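Long-range contacts in putative nitrate transport protein (Thermoplasma volcanium, PDB 3MST), which is of unproven function but probably serves as a substrate-binding protein in the uptake of a small solute, possibly nitrate: residues G75-M80 and G154-S159; A174-I179 and H214-K219. All coordinates share one frame; numbering follows the deposited sequence.

Overall arrangement
Both contacts are built on neighbouring strands of one six-stranded mixed sheet, and they illustrate how chemistry follows place in a fold. Interaction 1 is the more buried, its centre about 8 Å from the centre of the chain; it holds the end of strand 71-77 against the loop leading into strand 160-164, largely through one arginine. Interaction 2, about 13 Å from that centre and partly buried, lays helix 169-184 on the edge strand 215-217 with apolar side chains and a water bridge made by one glutamate conformer. The two centres lie about 12 Å apart, and the strands pair directly: Arg-77 N stands 2.8 Å from Glu-215 O, a probable hydrogen bond.

Interaction 1 of 2, residues G75-M80 and G154-S159; sequences GVRIDM and GLDLPS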
loop_
_atom_site.group_PDB
_atom_site.type_symbol
_atom_site.label_atom_id
_atom_site.label_comp_id
_atom_site.label_asym_id
_atom_site.label_seq_id
_atom_site.Cartn_x
_atom_site.Cartn_y
_atom_site.Cartn_z
ATOM N N GLY A 75 -1.201 10.959 1.871
ATOM C CA GLY A 75 -0.842 9.606 2.306
ATOM C C GLY A 75 -2.093 8.768 2.471
ATOM O O GLY A 75 -3.202 9.296 2.613
ATOM N N VAL A 76 -1.894 7.447 2.456
ATOM C CA VAL A 76 -3.010 6.522 2.709
ATOM C C VAL A 76 -2.550 5.496 3.749
ATOM O O VAL A 76 -1.487 4.854 3.508
ATOM C CB VAL A 76 -3.584 5.814 1.452
ATOM C CG1 VAL A 76 -4.967 5.185 1.800
ATOM C CG2 VAL A 76 -3.695 6.804 0.276
ATOM N N ARG A 77 -3.316 5.334 4.836
ATOM C CA ARG A 77 -3.147 4.199 5.728
ATOM C C ARG A 77 -4.011 3.051 5.185
ATOM O O ARG A 77 -5.216 3.247 4.898
ATOM C CB ARG A 77 -3.583 4.560 7.150
ATOM C CG ARG A 77 -2.636 5.487 7.894
ATOM C CD ARG A 77 -3.169 5.761 9.261
ATOM N NE ARG A 77 -2.232 6.467 10.133
ATOM C CZ ARG A 77 -2.118 7.774 10.221
ATOM N NH1 ARG A 77 -2.821 8.577 9.438
ATOM N NH2 ARG A 77 -1.259 8.282 11.106
ATOM N N ILE A 78 -3.431 1.865 5.059
ATOM C CA ILE A 78 -4.146 0.682 4.580
ATOM C C ILE A 78 -3.628 -0.521 5.359
ATOM O O ILE A 78 -2.432 -0.711 5.450
ATOM C CB ILE A 78 -3.903 0.466 3.070
ATOM C CG1 ILE A 78 -4.027 1.756 2.265
ATOM C CG2 ILE A 78 -4.894 -0.595 2.535
ATOM C CD1 ILE A 78 -3.643 1.612 0.800
ATOM N N ASP A 79 -4.518 -1.321 5.950
ATOM C CA ASP A 79 -4.075 -2.463 6.744
ATOM C C ASP A 79 -4.010 -3.674 5.834
ATOM O O ASP A 79 -5.019 -4.320 5.572
ATOM C CB ASP A 79 -5.022 -2.681 7.905
ATOM C CG ASP A 79 -4.457 -3.610 8.970
ATOM O OD1 ASP A 79 -3.263 -3.937 8.913
ATOM O OD2 ASP A 79 -5.241 -3.973 9.866
HETATM N N MSE A 80 -2.825 -3.924 5.292
HETATM C CA MSE A 80 -2.606 -4.887 4.195
HETATM C C MSE A 80 -1.864 -6.147 4.619
HETATM O O MSE A 80 -1.835 -7.112 3.854
HETATM C CB MSE A 80 -1.759 -4.219 3.107
HETATM C CG MSE A 80 -2.369 -3.003 2.519
HETATM SE SE MSE A 80 -1.272 -2.075 1.265
HETATM C CE MSE A 80 -0.106 -1.143 2.453
ATOM N N GLY A 154 3.892 2.917 18.478
ATOM C CA GLY A 154 3.792 4.370 18.217
ATOM C C GLY A 154 4.246 4.808 16.819
ATOM O O GLY A 154 4.766 5.951 16.635
ATOM N N LEU A 155 4.026 3.942 15.829
ATOM C CA LEU A 155 4.530 4.137 14.472
ATOM C C LEU A 155 3.426 3.961 13.432
ATOM O O LEU A 155 3.706 3.536 12.278
ATOM C CB LEU A 155 5.686 3.198 14.167
ATOM C CG LEU A 155 6.959 3.468 14.971
ATOM C CD1 LEU A 155 7.984 2.355 14.715
ATOM C CD2 LEU A 155 7.471 4.885 14.703
ATOM N N ASP A 156 2.216 4.339 13.853
ATOM C CA ASP A 156 1.009 4.345 13.015
ATOM C C ASP A 156 1.033 5.500 12.035
ATOM O O ASP A 156 0.625 6.608 12.389
ATOM C CB ASP A 156 -0.270 4.419 13.860
ATOM C CG ASP A 156 -1.530 4.415 13.010
ATOM O OD1 ASP A 156 -1.438 4.020 11.791
ATOM O OD2 ASP A 156 -2.585 4.777 13.594
ATOM N N LEU A 157 1.557 5.216 10.840
ATOM C CA LEU A 157 1.832 6.239 9.812
ATOM C C LEU A 157 1.420 5.678 8.459
ATOM O O LEU A 157 1.385 4.446 8.278
ATOM C CB LEU A 157 3.310 6.605 9.816
ATOM C CG LEU A 157 3.763 7.339 11.079
ATOM C CD1 LEU A 157 5.259 7.205 11.250
ATOM C CD2 LEU A 157 3.283 8.806 11.086
ATOM N N PRO A 158 1.115 6.531 7.498
ATOM C CA PRO A 158 0.683 6.051 6.195
ATOM C C PRO A 158 1.825 5.450 5.396
ATOM O O PRO A 158 2.836 6.118 5.110
ATOM C CB PRO A 158 0.158 7.318 5.509
ATOM C CG PRO A 158 0.864 8.424 6.179
ATOM C CD PRO A 158 0.981 7.996 7.601
ATOM N N SER A 159 1.676 4.201 4.989
ATOM C CA SER A 159 2.697 3.544 4.171
ATOM C C SER A 159 2.579 3.723 2.680
ATOM O O SER A 159 3.492 3.329 1.929
ATOM C CB SER A 159 2.764 2.043 4.505
ATOM O OG SER A 159 1.616 1.362 4.023
#
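Arg-77 NH2 meets the backbone carbonyl oxygen Asp-156 O at 2.8 Å, with a nearly straight N-H...O angle of 164°, the donor lying above the carbonyl plane. The same guanidinium reaches the carboxylate through NE, 3.1 Å from Asp-156 OD1 in a salt bridge, so that one residue is gripped side-on at two atoms. Both oxygens lie near the guanidinium plane, yet the carboxylate is turned 72° from it and OD1 is met from above its own plane. An extended chain from CG to NE (chi3 171°) carries the group out to the loop, while Pro-158 CD covers one guanidinium face and Pro-158 CA packs on Arg-77 CG at 3.8 Å. A leucine in place of Arg-77 would probably leave the carboxylates of Asp-156 and Glu-222 without their shared cation and Asp-156 O without this donor. Farther along, CE of Met-80, a selenomethionine, rests 3.4 Å from Ser-159 OG in van der Waals contact. Both segments are chain crossings between the two sheets, consistent with the hinge of a two-domain binding protein. Glu-222 belongs to helix 220-230, and Val-76 pairs through its backbone with Cys-160, joining strand 71-77 to strand 160-164 where the loop from helix 146-152 enters the sheet.

Interaction 2 of 2, residues A174-I179 and H214-K219; sequences AYEQGI and HEVTKK. With EDO (1,2-ethanediol), chain I.
The Tyr-175 ring and the His-214 imidazole meet without stacking: the phenol oxygen Tyr-175 OH comes to the edge of the imidazole, near its plane, 3.4 Å from His-214 CD2, and the two side chains cross at about a right angle. Val-216 CG2 approaches the tyrosine ring obliquely, 3.6 Å from Tyr-175 CD1. The polar ends of both flat groups are bound to backbone carbonyls of one loop, Tyr-175 OH to Val-30 O and His-214 NE2 to Pro-29 O, which probably limits how far either ring can turn.

One helical turn on, Ile-179 extends CG1 and CD1 toward the strand (chi2 176°), and its CD1 methyl touches His-214 CB at 3.7 Å and Val-216 CG2 at 3.9 Å. Val-216 thus lies against Tyr-175, Ile-179 and Glu-176. The glutamate, modelled in two conformers, bends at chi2 (-77°) in the one described, laying OE2 3.5 Å from Val-216 CB; its other oxygen, OE1, accepts from a water that in turn accepts from Val-216 N, 2.9 Å away.

Helix 174-179 and strand 215-217 run nearly antiparallel, at 158°, with their axes 9.3 Å apart, and Val-216 and Tyr-175 both also touch Met-162 of strand 160-164. With no direct hydrogen bond between the segments, cohesion here comes mainly from apolar surface; in this conformer a water appears to link a backbone N-H of an edge strand to the helix carboxylate, a bridge that the second conformer leaves less certain.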
loop_
_atom_site.group_PDB
_atom_site.type_symbol
_atom_site.label_atom_id
_atom_site.label_comp_id
_atom_site.label_asym_id
_atom_site.label_seq_id
_atom_site.Cartn_x
_atom_site.Cartn_y
_atom_site.Cartn_z
ATOM N N ALA A 174 -11.773 11.936 -5.514
ATOM C CA ALA A 174 -12.155 10.670 -6.169
ATOM C C ALA A 174 -11.780 9.490 -5.281
ATOM O O ALA A 174 -12.546 8.541 -5.114
ATOM C CB ALA A 174 -11.544 10.541 -7.543
ATOM N N TYR A 175 -10.600 9.562 -4.690
ATOM C CA TYR A 175 -10.127 8.478 -3.848
ATOM C C TYR A 175 -11.073 8.242 -2.660
ATOM O O TYR A 175 -11.439 7.101 -2.356
ATOM C CB TYR A 175 -8.697 8.761 -3.388
ATOM C CG TYR A 175 -7.923 7.553 -2.947
ATOM C CD1 TYR A 175 -7.985 7.115 -1.624
ATOM C CD2 TYR A 175 -7.158 6.854 -3.844
ATOM C CE1 TYR A 175 -7.274 6.007 -1.212
ATOM C CE2 TYR A 175 -6.425 5.699 -3.459
ATOM C CZ TYR A 175 -6.520 5.307 -2.138
ATOM O OH TYR A 175 -5.801 4.194 -1.738
ATOM N N GLU A 176 -11.488 9.325 -1.985
ATOM C CA GLU A 176 -12.472 9.232 -0.902
ATOM C C GLU A 176 -13.782 8.609 -1.387
ATOM O O GLU A 176 -14.375 7.789 -0.680
ATOM C CB GLU A 176 -12.754 10.619 -0.303
ATOM C CG GLU A 176 -11.534 11.340 0.244
ATOM C CD GLU A 176 -11.056 10.823 1.603
ATOM O OE1 GLU A 176 -11.394 9.688 2.001
ATOM O OE2 GLU A 176 -10.329 11.573 2.295
ATOM N N GLN A 177 -14.246 9.025 -2.572
ATOM C CA GLN A 177 -15.478 8.445 -3.149
ATOM C C GLN A 177 -15.304 6.941 -3.329
ATOM O O GLN A 177 -16.221 6.146 -3.013
ATOM C CB GLN A 177 -15.883 9.131 -4.462
ATOM C CG GLN A 177 -16.368 10.600 -4.290
ATOM C CD GLN A 177 -16.581 11.272 -5.639
ATOM O OE1 GLN A 177 -16.252 10.693 -6.687
ATOM N NE2 GLN A 177 -17.121 12.495 -5.627
ATOM N N GLY A 178 -14.119 6.534 -3.782
ATOM C CA GLY A 178 -13.883 5.110 -3.949
ATOM C C GLY A 178 -13.817 4.331 -2.633
ATOM O O GLY A 178 -14.208 3.171 -2.558
ATOM N N ILE A 179 -13.243 4.948 -1.605
ATOM C CA ILE A 179 -13.231 4.345 -0.270
ATOM C C ILE A 179 -14.684 4.099 0.199
ATOM O O ILE A 179 -14.997 3.028 0.688
ATOM C CB ILE A 179 -12.455 5.231 0.704
ATOM C CG1 ILE A 179 -10.966 5.223 0.406
ATOM C CG2 ILE A 179 -12.704 4.770 2.147
ATOM C CD1 ILE A 179 -10.170 6.166 1.296
ATOM N N HIS A 214 -8.927 1.610 4.231
ATOM C CA HIS A 214 -8.229 2.754 3.644
ATOM C C HIS A 214 -8.618 4.064 4.299
ATOM O O HIS A 214 -9.814 4.347 4.470
ATOM C CB HIS A 214 -8.548 2.919 2.145
ATOM C CG HIS A 214 -8.077 1.810 1.247
ATOM N ND1 HIS A 214 -8.682 0.561 1.217
ATOM C CD2 HIS A 214 -7.128 1.804 0.286
ATOM C CE1 HIS A 214 -8.087 -0.164 0.288
ATOM N NE2 HIS A 214 -7.133 0.562 -0.284
ATOM N N GLU A 215 -7.646 4.888 4.634
ATOM C CA GLU A 215 -7.892 6.225 5.154
ATOM C C GLU A 215 -6.838 7.203 4.640
ATOM O O GLU A 215 -5.631 6.991 4.817
ATOM C CB GLU A 215 -7.872 6.191 6.663
ATOM C CG GLU A 215 -8.232 7.491 7.317
ATOM C CD GLU A 215 -7.948 7.460 8.797
ATOM O OE1 GLU A 215 -6.763 7.682 9.197
ATOM O OE2 GLU A 215 -8.919 7.197 9.560
ATOM N N VAL A 216 -7.308 8.286 4.034
ATOM C CA VAL A 216 -6.441 9.326 3.496
ATOM C C VAL A 216 -6.019 10.308 4.584
ATOM O O VAL A 216 -6.831 10.624 5.451
ATOM C CB VAL A 216 -7.197 10.099 2.381
ATOM C CG1 VAL A 216 -6.338 11.276 1.822
ATOM C CG2 VAL A 216 -7.577 9.142 1.282
ATOM N N THR A 217 -4.773 10.736 4.561
ATOM C CA THR A 217 -4.327 11.855 5.362
ATOM C C THR A 217 -3.602 12.866 4.502
ATOM O O THR A 217 -2.823 12.539 3.622
ATOM C CB THR A 217 -3.452 11.407 6.547
ATOM O OG1 THR A 217 -3.013 12.561 7.276
ATOM C CG2 THR A 217 -2.244 10.574 6.094
ATOM N N LYS A 218 -3.829 14.142 4.795
ATOM C CA LYS A 218 -3.082 15.245 4.221
ATOM C C LYS A 218 -2.241 15.981 5.273
ATOM O O LYS A 218 -1.716 17.075 5.002
ATOM C CB LYS A 218 -4.050 16.279 3.541
ATOM C CG LYS A 218 -4.778 15.781 2.357
ATOM C CD LYS A 218 -5.639 16.919 1.761
ATOM C CE LYS A 218 -6.792 17.352 2.651
ATOM N NZ LYS A 218 -7.546 18.483 2.008
ATOM N N LYS A 219 -2.160 15.420 6.474
ATOM C CA LYS A 219 -1.472 16.092 7.589
ATOM C C LYS A 219 0.042 16.012 7.366
ATOM O O LYS A 219 0.617 14.913 7.395
ATOM C CB LYS A 219 -1.829 15.430 8.934
ATOM C CG LYS A 219 -3.304 15.509 9.357
ATOM C CD LYS A 219 -3.519 14.996 10.789
ATOM C CE LYS A 219 -4.997 14.704 11.109
ATOM N NZ LYS A 219 -5.176 13.969 12.411
HETATM C C1 EDO I . -14.770 12.322 -9.279
HETATM O O1 EDO I . -14.697 12.675 -7.895
HETATM C C2 EDO I . -15.089 10.836 -9.449
HETATM O O2 EDO I . -16.501 10.594 -9.427
HETATM O O HOH W 1 -10.190 8.767 4.026
#